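PDB 4FT6: probable porin from Pseudomonas aeruginosa, which probably forms a beta-barrel channel of the OprD family in the outer membrane, through which small solutes are thought to pass. Local coordinates for residues Val290-Gln294 / Val295-Thr299; Phe298-Ala301 / Gly302-Ser305; Tyr310-Phe314 / Val315-Ile319. One frame throughout, in Å; residues are numbered along the deposited sequence.

Interaction 1. Residues Val290-Gln294 / Val295-Thr299; sequences VNDIQ and VRNFT
The backbone oxygen of Asn291 is met from two directions: the CA-H of Asn297 points at it, with Asn291 O 3.2 Å from Asn297 CA, and the Phe298 ring brings its edge, CD1, to 3.5 Å from the same oxygen, which lies in the ring plane. Farther round the bend, Ile293 N donates to Arg296 O over 3.2 Å, the bond being moderately bent (154° at the hydrogen). Asp292 is the centre of an inverse gamma turn; the chain reverses at Gln294-Val295, and its two arms run nearly antiparallel. The bend belongs to the long loop between strands 264-274 and 304-313, which folds against strands 322-334, 342-354 and 364-374, consistent with the inward-folded loops that narrow OprD-type barrels. At its tip, Gln294 N and Val295 N are held by Asp348 and Glu346. Ile293 carries CG1 between its own backbone N and carbonyl carbon (chi1 62°), and from there CD1 reaches the edge of the Phe298 ring, 3.8 Å from CE1. Over one face of that ring stands the Arg296 guanidinium in a cation-pi contact, NE 3.8 Å above the Phe298 plane and offset toward the rim; the same guanidinium also reaches Glu303. Asp292 touches the CB of Asn297, its carboxylate turned 82° from the Asn297 amide, and Asp292 OD2 is bound by Thr287.

Interaction 2. Residues Phe298-Ala301 / Gly302-Ser305; sequences FTSA and GERS
Glu303, the last residue of a type II beta turn from Ser300 to Glu303, lays its side chain back against Phe298; the turn leads the loop into strand 304-313 of the barrel. It is closed by Glu303 N, which donates to Ser300 O over 2.9 Å at 157° on the hydrogen. Gly302 occupies the third position of the turn with a positive phi. From the far side of the turn Glu303 sends CG anti to its backbone N (chi1 -174°), which carries the chain back over the preceding arm. The carboxylate therefore ends beside Phe298, with Glu303 OE1 3.1 Å from Phe298 CA and OE2 at the edge of the aromatic ring, 3.8 Å from CD2. Ring and carboxylate planes are inclined at 53° to one another. Buried as it is, the acid has a counter-charge: Arg296 forms a salt bridge to OE1, although the pair is modelled implausibly short and its detailed geometry is doubtful. The backbone of Ala301 pairs with Arg335, just past strand 322-334, and that of Glu303 with Met273 of strand 264-274. Farther along the strand, Ser305 turns its hydroxyl toward Phe298, OG lying 3.8 Å from Phe298 CB, and this hydroxyl also receives Asn291 ND2. A water bridges the two arms, bonded to Phe298 O and Glu303 O and hydrogen-bonded to Ser305 OG at 2.6 Å.

Interaction 3. Residues Tyr310-Phe314 / Val315-Ile319; sequences YDYDF and VALGI. With C8E ((hydroxyethyloxy)tri(ethyloxy)octane), chain B.
Phe314 O gathers the chain that follows it: Ile319 N donates to it over 3.0 Å, with a C=O...N angle of 147°, and Leu317 N adds a weak bond. Within that loop Gly318 N bonds to Val315 O, closing a type I turn from Val315 to Gly318. The two bonds, 319 to 314 and 318 to 315, with Gly318 at positive phi, follow the pattern of a Schellman motif. Before the turn, Val315 N reaches Asp313 OD1 over 3.3 Å, on the anti side and well out of the carboxylate plane. The compact part is aromatic. Tyr312 CD2 stands 3.4 Å above the centre of the Phe314 ring. With its CG anti to the backbone N (chi1 -172°), Tyr312 carries its ring out along the turn, and OH ends 3.5 Å from both Ala316 CB and Leu317 CD2. The other side is loose: Leu317 faces Phe314 only distantly, CD1 to CD2 at 4.2 Å, and Ile319 CB meets Phe314 CB at a similar range, Leu317 and Ile319 being exposed. A detergent tail from C8E lies over one face of Tyr312, its C4 3.5 Å from CE2, as would suit a membrane-facing patch. The short turn joins strand 304-313 to strand 322-334: Tyr312 and Phe314 pair through the backbone with Ala324 and Leu322, Asp313 pairs with Gly263 on the other flank, and the Tyr312 ring meets His264.

Overall arrangement
Along the chain, strand 264-274 is followed by a long loop whose bend, interaction 1, closes at residues 290-299. The loop passes directly into interaction 2, which shares Phe298 and Thr299 and closes the turn that opens strand 304-313; the two overlap end to end rather than nest, and are joined through the Arg296-Glu303 salt bridge and the Asn291-Ser305 pair. Strand 304-313 then carries the chain along the barrel to interaction 3, whose centre is about 33 Å from that of interaction 2. There a tight turn leads it into strand 322-334. The three contacts thus mark a folded-in loop and both ends of a single barrel strand.

Interaction 1. Residues Val290-Gln294 / Val295-Thr299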
# COMPACT_ATOMS: atom_id res chain seq x y z
N VAL A 290 -8.78 -0.18 7.40
CA VAL A 290 -9.12 1.25 7.45
C VAL A 290 -8.16 2.09 8.29
O VAL A 290 -7.89 3.25 7.95
CB VAL A 290 -10.59 1.47 7.93
CG1 VAL A 290 -10.76 1.02 9.41
CG2 VAL A 290 -11.03 2.92 7.69
N ASN A 291 -7.63 1.51 9.36
CA ASN A 291 -6.64 2.19 10.19
C ASN A 291 -5.21 1.92 9.78
O ASN A 291 -4.30 2.06 10.61
CB ASN A 291 -6.80 1.81 11.66
CG ASN A 291 -7.86 2.62 12.36
OD1 ASN A 291 -8.26 3.69 11.89
ND2 ASN A 291 -8.33 2.11 13.50
N ASP A 292 -4.99 1.50 8.53
CA ASP A 292 -3.62 1.39 8.05
C ASP A 292 -3.24 2.78 7.59
O ASP A 292 -3.45 3.15 6.43
CB ASP A 292 -3.50 0.39 6.90
CG ASP A 292 -2.05 0.09 6.54
OD1 ASP A 292 -1.17 0.96 6.80
OD2 ASP A 292 -1.80 -1.01 5.99
N ILE A 293 -2.71 3.57 8.51
CA ILE A 293 -2.51 4.98 8.23
C ILE A 293 -1.03 5.35 8.26
O ILE A 293 -0.18 4.48 8.08
CB ILE A 293 -3.40 5.87 9.15
CG1 ILE A 293 -3.01 5.68 10.61
CG2 ILE A 293 -4.87 5.55 8.94
CD1 ILE A 293 -3.90 6.39 11.54
N GLN A 294 -0.72 6.62 8.48
CA GLN A 294 0.61 7.15 8.14
C GLN A 294 1.80 6.43 8.78
O GLN A 294 2.73 6.05 8.08
CB GLN A 294 0.68 8.66 8.38
CG GLN A 294 1.88 9.33 7.70
CD GLN A 294 1.87 10.84 7.84
OE1 GLN A 294 0.80 11.45 7.96
NE2 GLN A 294 3.05 11.44 7.84
N VAL A 295 1.77 6.21 10.10
CA VAL A 295 2.92 5.63 10.79
C VAL A 295 2.63 4.27 11.42
O VAL A 295 3.54 3.45 11.61
CB VAL A 295 3.52 6.60 11.85
CG1 VAL A 295 2.88 7.99 11.76
CG2 VAL A 295 3.38 6.02 13.25
N ARG A 296 1.37 4.03 11.75
CA ARG A 296 0.96 2.81 12.43
C ARG A 296 -0.34 2.27 11.79
O ARG A 296 -1.12 3.04 11.20
CB ARG A 296 0.74 3.11 13.92
CG ARG A 296 0.50 1.90 14.77
CD ARG A 296 0.34 2.28 16.22
NE ARG A 296 -0.53 1.32 16.90
CZ ARG A 296 -0.15 0.11 17.26
NH1 ARG A 296 1.09 -0.30 17.01
NH2 ARG A 296 -1.00 -0.70 17.88
N ASN A 297 -0.56 0.96 11.89
CA ASN A 297 -1.73 0.35 11.25
C ASN A 297 -2.69 -0.36 12.23
O ASN A 297 -3.69 -0.97 11.83
CB ASN A 297 -1.30 -0.57 10.08
CG ASN A 297 -0.55 -1.78 10.55
OD1 ASN A 297 -0.35 -1.98 11.75
ND2 ASN A 297 -0.14 -2.62 9.61
N PHE A 298 -2.37 -0.25 13.52
CA PHE A 298 -3.25 -0.72 14.59
C PHE A 298 -3.60 -2.20 14.44
O PHE A 298 -4.76 -2.57 14.48
CB PHE A 298 -4.51 0.15 14.65
CG PHE A 298 -4.23 1.59 15.00
CD1 PHE A 298 -3.91 2.52 14.01
CD2 PHE A 298 -4.25 2.02 16.33
CE1 PHE A 298 -3.64 3.86 14.35
CE2 PHE A 298 -3.97 3.35 16.66
CZ PHE A 298 -3.67 4.27 15.68
N THR A 299 -2.58 -3.03 14.30
CA THR A 299 -2.78 -4.45 14.02
C THR A 299 -2.17 -5.38 15.06
O THR A 299 -1.98 -6.58 14.79
CB THR A 299 -2.22 -4.84 12.65
OG1 THR A 299 -0.81 -4.60 12.64
CG2 THR A 299 -2.89 -4.05 11.54

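Interaction 2. Residues Phe298-Ala301 / Gly302-Ser305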
# COMPACT_ATOMS: atom_id res chain seq x y z
N PHE A 298 -2.37 -0.25 13.52
CA PHE A 298 -3.25 -0.72 14.59
C PHE A 298 -3.60 -2.20 14.44
O PHE A 298 -4.76 -2.57 14.48
CB PHE A 298 -4.51 0.15 14.65
CG PHE A 298 -4.23 1.59 15.00
CD1 PHE A 298 -3.91 2.52 14.01
CD2 PHE A 298 -4.25 2.02 16.33
CE1 PHE A 298 -3.64 3.86 14.35
CE2 PHE A 298 -3.97 3.35 16.66
CZ PHE A 298 -3.67 4.27 15.68
N THR A 299 -2.58 -3.03 14.30
CA THR A 299 -2.78 -4.45 14.02
C THR A 299 -2.17 -5.38 15.06
O THR A 299 -1.98 -6.58 14.79
CB THR A 299 -2.22 -4.84 12.65
OG1 THR A 299 -0.81 -4.60 12.64
CG2 THR A 299 -2.89 -4.05 11.54
N SER A 300 -1.85 -4.84 16.24
CA SER A 300 -1.36 -5.65 17.35
C SER A 300 -2.43 -6.64 17.80
O SER A 300 -3.62 -6.40 17.62
CB SER A 300 -0.98 -4.76 18.52
OG SER A 300 0.12 -3.96 18.18
N ALA A 301 -1.99 -7.75 18.39
CA ALA A 301 -2.92 -8.76 18.88
C ALA A 301 -4.00 -8.15 19.79
O ALA A 301 -3.70 -7.46 20.76
CB ALA A 301 -2.17 -9.89 19.61
N GLY A 302 -5.26 -8.40 19.44
CA GLY A 302 -6.39 -7.95 20.23
C GLY A 302 -6.73 -6.48 20.08
O GLY A 302 -7.65 -5.98 20.75
N GLU A 303 -6.00 -5.76 19.23
CA GLU A 303 -6.21 -4.32 19.16
C GLU A 303 -7.57 -3.97 18.58
O GLU A 303 -7.90 -4.35 17.45
CB GLU A 303 -5.11 -3.58 18.39
CG GLU A 303 -5.28 -2.05 18.47
CD GLU A 303 -3.97 -1.29 18.41
OE1 GLU A 303 -3.13 -1.63 17.55
OE2 GLU A 303 -3.76 -0.37 19.24
N ARG A 304 -8.37 -3.28 19.38
CA ARG A 304 -9.63 -2.69 18.93
C ARG A 304 -9.37 -1.22 18.63
O ARG A 304 -8.69 -0.54 19.40
CB ARG A 304 -10.69 -2.84 20.02
CG ARG A 304 -11.10 -4.28 20.20
CD ARG A 304 -11.01 -4.76 21.63
NE ARG A 304 -12.34 -4.82 22.24
CZ ARG A 304 -12.61 -5.41 23.40
NH1 ARG A 304 -11.66 -6.02 24.09
NH2 ARG A 304 -13.85 -5.39 23.87
N SER A 305 -9.90 -0.72 17.51
CA SER A 305 -9.64 0.66 17.14
C SER A 305 -10.75 1.24 16.27
O SER A 305 -11.47 0.51 15.59
CB SER A 305 -8.28 0.79 16.43
OG SER A 305 -8.23 0.02 15.24
O HOH W 1 -7.27 -2.37 15.52

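Interaction 3. Residues Tyr310-Phe314 / Val315-Ile319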
# COMPACT_ATOMS: atom_id res chain seq x y z
N TYR A 310 -11.88 13.45 8.12
CA TYR A 310 -12.51 14.58 7.47
C TYR A 310 -11.73 14.89 6.22
O TYR A 310 -10.49 14.85 6.24
CB TYR A 310 -12.53 15.82 8.38
CG TYR A 310 -13.04 17.04 7.64
CD1 TYR A 310 -14.38 17.23 7.43
CD2 TYR A 310 -12.17 17.98 7.12
CE1 TYR A 310 -14.85 18.33 6.74
CE2 TYR A 310 -12.63 19.08 6.43
CZ TYR A 310 -13.97 19.25 6.25
OH TYR A 310 -14.44 20.34 5.55
N ASP A 311 -12.43 15.20 5.14
CA ASP A 311 -11.78 15.56 3.88
C ASP A 311 -12.42 16.84 3.38
O ASP A 311 -13.60 17.09 3.63
CB ASP A 311 -11.97 14.46 2.83
CG ASP A 311 -11.04 13.29 3.03
OD1 ASP A 311 -11.36 12.41 3.85
OD2 ASP A 311 -9.97 13.24 2.38
N TYR A 312 -11.64 17.66 2.68
CA TYR A 312 -12.22 18.76 1.94
C TYR A 312 -11.52 18.93 0.61
O TYR A 312 -10.28 18.88 0.55
CB TYR A 312 -12.21 20.08 2.72
CG TYR A 312 -13.00 21.19 2.03
CD1 TYR A 312 -14.37 21.08 1.85
CD2 TYR A 312 -12.37 22.34 1.57
CE1 TYR A 312 -15.10 22.08 1.23
CE2 TYR A 312 -13.09 23.34 0.94
CZ TYR A 312 -14.46 23.21 0.78
OH TYR A 312 -15.19 24.22 0.17
N ASP A 313 -12.32 19.14 -0.43
CA ASP A 313 -11.82 19.35 -1.79
C ASP A 313 -12.03 20.82 -2.10
O ASP A 313 -13.16 21.26 -2.28
CB ASP A 313 -12.63 18.47 -2.76
CG ASP A 313 -12.04 18.45 -4.15
OD1 ASP A 313 -11.41 19.43 -4.56
OD2 ASP A 313 -12.22 17.43 -4.84
N PHE A 314 -10.94 21.58 -2.16
CA PHE A 314 -11.05 23.03 -2.25
C PHE A 314 -11.52 23.55 -3.61
O PHE A 314 -11.44 24.75 -3.86
CB PHE A 314 -9.73 23.71 -1.85
CG PHE A 314 -9.54 23.83 -0.36
CD1 PHE A 314 -9.08 22.75 0.39
CD2 PHE A 314 -9.81 25.03 0.29
CE1 PHE A 314 -8.90 22.87 1.77
CE2 PHE A 314 -9.63 25.15 1.66
CZ PHE A 314 -9.18 24.07 2.40
N VAL A 315 -12.01 22.66 -4.47
CA VAL A 315 -12.68 23.10 -5.70
C VAL A 315 -13.78 24.12 -5.38
O VAL A 315 -13.79 25.22 -5.94
CB VAL A 315 -13.26 21.92 -6.51
CG1 VAL A 315 -13.88 20.88 -5.60
CG2 VAL A 315 -14.29 22.42 -7.51
N ALA A 316 -14.67 23.77 -4.46
CA ALA A 316 -15.83 24.60 -4.12
C ALA A 316 -15.49 26.05 -3.78
O ALA A 316 -16.26 26.96 -4.11
CB ALA A 316 -16.62 23.97 -2.99
N LEU A 317 -14.36 26.27 -3.13
CA LEU A 317 -13.91 27.63 -2.82
C LEU A 317 -13.35 28.36 -4.04
O LEU A 317 -13.02 29.54 -3.96
CB LEU A 317 -12.87 27.61 -1.71
CG LEU A 317 -13.39 27.37 -0.30
CD1 LEU A 317 -12.58 28.17 0.70
CD2 LEU A 317 -14.87 27.71 -0.21
N GLY A 318 -13.26 27.65 -5.16
CA GLY A 318 -12.62 28.18 -6.35
C GLY A 318 -11.11 28.03 -6.35
O GLY A 318 -10.39 28.94 -6.76
N ILE A 319 -10.62 26.89 -5.86
CA ILE A 319 -9.20 26.57 -5.86
C ILE A 319 -8.98 25.08 -6.18
O ILE A 319 -8.49 24.33 -5.32
CB ILE A 319 -8.51 26.86 -4.50
CG1 ILE A 319 -9.08 28.09 -3.79
CG2 ILE A 319 -6.99 27.00 -4.67
CD1 ILE A 319 -8.51 28.34 -2.40
C1 C8E B . -11.23 22.59 6.18
C2 C8E B . -11.76 23.55 5.12
C3 C8E B . -13.28 23.71 5.17
C4 C8E B . -13.80 24.69 4.11
C5 C8E B . -15.25 25.07 4.35
C6 C8E B . -15.78 26.15 3.41
C7 C8E B . -17.28 26.41 3.61
C8 C8E B . -18.12 25.35 2.91
O9 C8E B . -19.42 25.23 3.46
C10 C8E B . -20.41 25.65 2.55